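Local coordinates for protein 4-alpha-glucanotransferase (Corynebacterium glutamicum, PDB 5B68) that is an amylomaltase, also called disproportionating enzyme, built around a TIM-barrel domain of the 4-alpha-glucanotransferase family, at residues 562-567 and 649-654; 655-660 and 678-683. All coordinates share one frame; numbering follows the deposited sequence.

Contact 1 of 2, residues 562-567 and 649-654; sequences LPPTAG and CLVDMV
The carboxylate of D652 grips T565 twice, a compact example of an acidic side chain received at the start of a helix. OD1 of D652 accepts from the backbone N of T565 at 2.9 Å, on its syn side and 22° out of the carboxylate plane. OD2 of D652 takes the hydroxyl OG1 of T565 at 2.6 Å, this donor standing above the plane rather than in it. The hydroxyl can reach because OG1 lies beside the threonine's own backbone N (chi1 -54°), so both donors face the one carboxylate. A water extends the grip by one residue: it accepts from the N of A566 at 2.9 Å and donates to OD1 of D652 at 2.8 Å. Alongside, the ring of P564, the N-cap residue of helix 565-569, meets V651 at about a right angle, CG of P564 against CG2 of V651 at 3.7 Å. Further out, L631 and L634 of helix 627-639 pack on T565, while H635 of the same helix and T558 touch D652. The chemistry amounts to an acid from a short, weakly bonded helical turn (650-654) meeting the first N-H groups of helix 565-569, one directly and one through water; the N-terminal end of helix 565-569 would be expected to favour the ionised carboxylate in this buried setting.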
loop_
_atom_site.group_PDB
_atom_site.type_symbol
_atom_site.label_atom_id
_atom_site.label_comp_id
_atom_site.label_asym_id
_atom_site.label_seq_id
_atom_site.Cartn_x
_atom_site.Cartn_y
_atom_site.Cartn_z
ATOM N N LEU A 562 -15.073 -5.650 -5.359
ATOM C CA LEU A 562 -16.448 -6.158 -5.454
ATOM C C LEU A 562 -17.140 -5.535 -6.638
ATOM O O LEU A 562 -16.750 -4.455 -7.150
ATOM C CB LEU A 562 -17.240 -5.803 -4.196
ATOM C CG LEU A 562 -16.908 -6.675 -3.026
ATOM C CD1 LEU A 562 -17.406 -6.048 -1.732
ATOM C CD2 LEU A 562 -17.512 -8.055 -3.237
ATOM N N PRO A 563 -18.195 -6.178 -7.111
ATOM C CA PRO A 563 -18.996 -5.442 -8.108
ATOM C C PRO A 563 -19.610 -4.182 -7.443
ATOM O O PRO A 563 -19.917 -4.219 -6.269
ATOM C CB PRO A 563 -20.079 -6.465 -8.485
ATOM C CG PRO A 563 -19.442 -7.785 -8.205
ATOM C CD PRO A 563 -18.726 -7.540 -6.893
ATOM N N PRO A 564 -19.664 -3.078 -8.157
ATOM C CA PRO A 564 -20.367 -1.901 -7.643
ATOM C C PRO A 564 -21.797 -2.216 -7.236
ATOM O O PRO A 564 -22.356 -3.218 -7.667
ATOM C CB PRO A 564 -20.354 -0.971 -8.786
ATOM C CG PRO A 564 -19.075 -1.307 -9.507
ATOM C CD PRO A 564 -19.078 -2.803 -9.480
ATOM N N THR A 565 -22.329 -1.409 -6.352
ATOM C CA THR A 565 -23.593 -1.757 -5.675
ATOM C C THR A 565 -24.751 -1.958 -6.653
ATOM O O THR A 565 -25.589 -2.829 -6.391
ATOM C CB THR A 565 -23.906 -0.725 -4.653
ATOM O OG1 THR A 565 -22.782 -0.588 -3.794
ATOM C CG2 THR A 565 -25.118 -1.104 -3.788
ATOM N N ALA A 566 -24.789 -1.246 -7.774
ATOM C CA ALA A 566 -25.887 -1.474 -8.730
ATOM C C ALA A 566 -25.817 -2.899 -9.285
ATOM O O ALA A 566 -26.851 -3.537 -9.527
ATOM C CB ALA A 566 -25.882 -0.487 -9.865
ATOM N N GLY A 567 -24.601 -3.383 -9.520
ATOM C CA GLY A 567 -24.391 -4.803 -9.938
ATOM C C GLY A 567 -24.602 -5.800 -8.829
ATOM O O GLY A 567 -25.279 -6.832 -9.024
ATOM N N CYS A 649 -18.071 5.114 -2.972
ATOM C CA CYS A 649 -17.410 4.771 -4.218
ATOM C C CYS A 649 -18.037 5.495 -5.401
ATOM O O CYS A 649 -19.248 5.493 -5.595
ATOM C CB CYS A 649 -17.372 3.276 -4.441
ATOM S SG CYS A 649 -16.398 2.340 -3.182
ATOM N N LEU A 650 -17.167 6.099 -6.231
ATOM C CA LEU A 650 -17.573 6.909 -7.326
ATOM C C LEU A 650 -18.452 6.084 -8.256
ATOM O O LEU A 650 -19.427 6.612 -8.833
ATOM C CB LEU A 650 -16.351 7.457 -8.133
ATOM C CG LEU A 650 -16.699 8.386 -9.295
ATOM C CD1 LEU A 650 -17.367 9.652 -8.735
ATOM C CD2 LEU A 650 -15.444 8.726 -10.138
ATOM N N VAL A 651 -18.105 4.824 -8.423
ATOM C CA VAL A 651 -18.895 3.923 -9.277
ATOM C C VAL A 651 -20.365 3.906 -8.856
ATOM O O VAL A 651 -21.237 3.754 -9.716
ATOM C CB VAL A 651 -18.369 2.446 -9.264
ATOM C CG1 VAL A 651 -17.061 2.353 -10.030
ATOM C CG2 VAL A 651 -18.215 1.851 -7.884
ATOM N N ASP A 652 -20.602 3.958 -7.559
ATOM C CA ASP A 652 -21.976 3.905 -7.018
ATOM C C ASP A 652 -22.728 5.218 -7.223
ATOM O O ASP A 652 -23.960 5.215 -7.159
ATOM C CB ASP A 652 -21.969 3.562 -5.513
ATOM C CG ASP A 652 -21.689 2.109 -5.260
ATOM O OD1 ASP A 652 -21.618 1.376 -6.261
ATOM O OD2 ASP A 652 -21.593 1.701 -4.100
ATOM N N MET A 653 -22.020 6.313 -7.500
ATOM C CA MET A 653 -22.631 7.598 -7.754
ATOM C C MET A 653 -23.161 7.702 -9.185
ATOM O O MET A 653 -23.967 8.588 -9.474
ATOM C CB MET A 653 -21.674 8.764 -7.403
ATOM C CG MET A 653 -21.130 8.689 -6.025
ATOM S SD MET A 653 -20.054 10.061 -5.596
ATOM C CE MET A 653 -21.181 11.212 -4.766
ATOM N N VAL A 654 -22.728 6.818 -10.099
ATOM C CA VAL A 654 -23.139 6.930 -11.482
ATOM C C VAL A 654 -23.897 5.692 -11.998
ATOM O O VAL A 654 -24.261 5.658 -13.160
ATOM C CB VAL A 654 -21.927 7.216 -12.401
ATOM C CG1 VAL A 654 -21.221 8.464 -11.964
ATOM C CG2 VAL A 654 -20.965 6.052 -12.357
HETATM O O HOH W 1 -23.178 1.025 -8.529
#

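Contact 2 of 2, residues 655-660 and 678-683; sequences GEKRAQ and CDSEGN
The side chain of E656 first runs out from the backbone, with CG anti to N (chi1 177°), and then bends at chi2 (70°), which returns the carboxylate to residues 678-683. There OE2 of E656 accepts from the N of C678 at 2.8 Å, a fairly straight bond arriving from above the carboxylate plane. The other oxygen, OE1 of E656, takes the N of R658 on its anti side at 3.2 Å, and a water that joins it to the N of K657 and the O of D679. With both oxygens engaged, the glutamate ties together two parts of one irregular connection. G655, where the chain leaves helix 650-654 with positive phi, turns its carbonyl O to the hydroxyl OG of S680, which donates at 2.7 Å, tilted 18° from the carbonyl plane. S680 belongs to a type I turn from D679 to G682, and OD1 of D679 accepts the N of N683 at 2.9 Å. R658 brings NH1 near SG of C678, but its hydrogen-bond partner is the carbonyl O of S281. In sequence the connection follows helix 650-654 and precedes helix 694-702, with E656 also resting on P564, just ahead of helix 565-569.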
loop_
_atom_site.group_PDB
_atom_site.type_symbol
_atom_site.label_atom_id
_atom_site.label_comp_id
_atom_site.label_asym_id
_atom_site.label_seq_id
_atom_site.Cartn_x
_atom_site.Cartn_y
_atom_site.Cartn_z
ATOM N N GLY A 655 -24.100 4.685 -11.143
ATOM C CA GLY A 655 -24.832 3.471 -11.479
ATOM C C GLY A 655 -24.044 2.402 -12.180
ATOM O O GLY A 655 -24.615 1.559 -12.819
ATOM N N GLU A 656 -22.705 2.486 -12.129
ATOM C CA GLU A 656 -21.807 1.434 -12.733
ATOM C C GLU A 656 -22.241 0.020 -12.281
ATOM O O GLU A 656 -22.434 -0.228 -11.080
ATOM C CB GLU A 656 -20.363 1.767 -12.250
ATOM C CG GLU A 656 -19.280 0.830 -12.640
ATOM C CD GLU A 656 -18.974 0.891 -14.103
ATOM O OE1 GLU A 656 -19.620 0.087 -14.829
ATOM O OE2 GLU A 656 -18.121 1.719 -14.564
ATOM N N LYS A 657 -22.337 -0.887 -13.228
ATOM C CA LYS A 657 -22.580 -2.306 -12.893
ATOM C C LYS A 657 -21.346 -3.226 -13.014
ATOM O O LYS A 657 -21.383 -4.334 -12.467
ATOM C CB LYS A 657 -23.739 -2.872 -13.718
ATOM C CG LYS A 657 -25.081 -2.337 -13.225
ATOM C CD LYS A 657 -26.259 -2.677 -14.120
ATOM C CE LYS A 657 -27.507 -2.011 -13.543
ATOM N NZ LYS A 657 -28.664 -2.035 -14.479
ATOM N N ARG A 658 -20.320 -2.804 -13.775
ATOM C CA ARG A 658 -19.099 -3.630 -14.007
ATOM C C ARG A 658 -18.020 -3.575 -12.873
ATOM O O ARG A 658 -17.557 -2.483 -12.503
ATOM C CB ARG A 658 -18.486 -3.239 -15.326
ATOM C CG ARG A 658 -19.448 -3.347 -16.487
ATOM C CD ARG A 658 -18.727 -3.444 -17.800
ATOM N NE ARG A 658 -18.282 -2.156 -18.333
ATOM C CZ ARG A 658 -17.569 -2.029 -19.460
ATOM N NH1 ARG A 658 -17.205 -0.843 -19.907
ATOM N NH2 ARG A 658 -17.217 -3.110 -20.173
ATOM N N ALA A 659 -17.645 -4.767 -12.344
ATOM C CA ALA A 659 -16.510 -4.947 -11.420
ATOM C C ALA A 659 -15.224 -4.492 -12.062
ATOM O O ALA A 659 -15.026 -4.624 -13.290
ATOM C CB ALA A 659 -16.376 -6.375 -10.929
ATOM N N GLN A 660 -14.396 -3.829 -11.251
ATOM C CA GLN A 660 -13.093 -3.381 -11.737
ATOM C C GLN A 660 -12.101 -4.563 -11.687
ATOM O O GLN A 660 -11.222 -4.671 -12.564
ATOM C CB GLN A 660 -12.550 -2.262 -10.840
ATOM C CG GLN A 660 -11.275 -1.576 -11.381
ATOM C CD GLN A 660 -11.402 -0.969 -12.748
ATOM O OE1 GLN A 660 -10.885 -1.512 -13.731
ATOM N NE2 GLN A 660 -12.076 0.212 -12.851
ATOM N N CYS A 678 -18.531 3.887 -16.226
ATOM C CA CYS A 678 -19.730 4.008 -17.053
ATOM C C CYS A 678 -20.965 3.957 -16.199
ATOM O O CYS A 678 -20.917 3.355 -15.123
ATOM C CB CYS A 678 -19.777 2.872 -18.062
ATOM S SG CYS A 678 -18.425 2.900 -19.289
ATOM N N ASP A 679 -22.078 4.534 -16.730
ATOM C CA ASP A 679 -23.386 4.551 -15.988
ATOM C C ASP A 679 -24.135 3.231 -16.169
ATOM O O ASP A 679 -23.559 2.306 -16.713
ATOM C CB ASP A 679 -24.247 5.754 -16.388
ATOM C CG ASP A 679 -24.613 5.767 -17.900
ATOM O OD1 ASP A 679 -24.580 4.672 -18.562
ATOM O OD2 ASP A 679 -24.827 6.900 -18.408
ATOM N N SER A 680 -25.359 3.107 -15.640
ATOM C CA SER A 680 -26.105 1.836 -15.732
ATOM C C SER A 680 -26.382 1.311 -17.159
ATOM O O SER A 680 -26.557 0.094 -17.365
ATOM C CB SER A 680 -27.403 1.986 -14.965
ATOM O OG SER A 680 -27.084 2.166 -13.596
ATOM N N GLU A 681 -26.388 2.222 -18.131
ATOM C CA GLU A 681 -26.674 1.931 -19.546
ATOM C C GLU A 681 -25.397 1.627 -20.362
ATOM O O GLU A 681 -25.448 1.547 -21.602
ATOM C CB GLU A 681 -27.377 3.143 -20.221
ATOM C CG GLU A 681 -28.820 3.404 -19.766
ATOM C CD GLU A 681 -28.925 3.760 -18.292
ATOM O OE1 GLU A 681 -28.320 4.782 -17.878
ATOM O OE2 GLU A 681 -29.581 2.994 -17.551
ATOM N N GLY A 682 -24.262 1.583 -19.662
ATOM C CA GLY A 682 -22.964 1.265 -20.241
ATOM C C GLY A 682 -22.386 2.438 -20.966
ATOM O O GLY A 682 -21.522 2.232 -21.799
ATOM N N ASN A 683 -22.834 3.670 -20.675
ATOM C CA ASN A 683 -22.247 4.863 -21.272
ATOM C C ASN A 683 -21.150 5.510 -20.408
ATOM O O ASN A 683 -21.375 5.688 -19.210
ATOM C CB ASN A 683 -23.304 5.908 -21.500
ATOM C CG ASN A 683 -24.310 5.453 -22.530
ATOM O OD1 ASN A 683 -23.942 4.851 -23.536
ATOM N ND2 ASN A 683 -25.564 5.612 -22.210
HETATM O O HOH W 2 -22.079 -0.181 -15.943
#

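The two contacts share a neighbourhood, their centres 8 Å apart, and follow one another along the chain. Contact 1 is largely buried and joins a helix start to a weakly bonded helical turn, whereas contact 2 is only partly buried and joins two parts of one long loop. In each, one carboxylate accepts backbone N-H directly, one such group (T565) in contact 1 and two (C678 and R658) in contact 2, and each recruits a water. Apolar side-chain packing accompanies the first alone. They meet where helix 650-654 runs out: the O of V651 probably accepts the N of E656, and P564 packs on the backbone of E656 and R658.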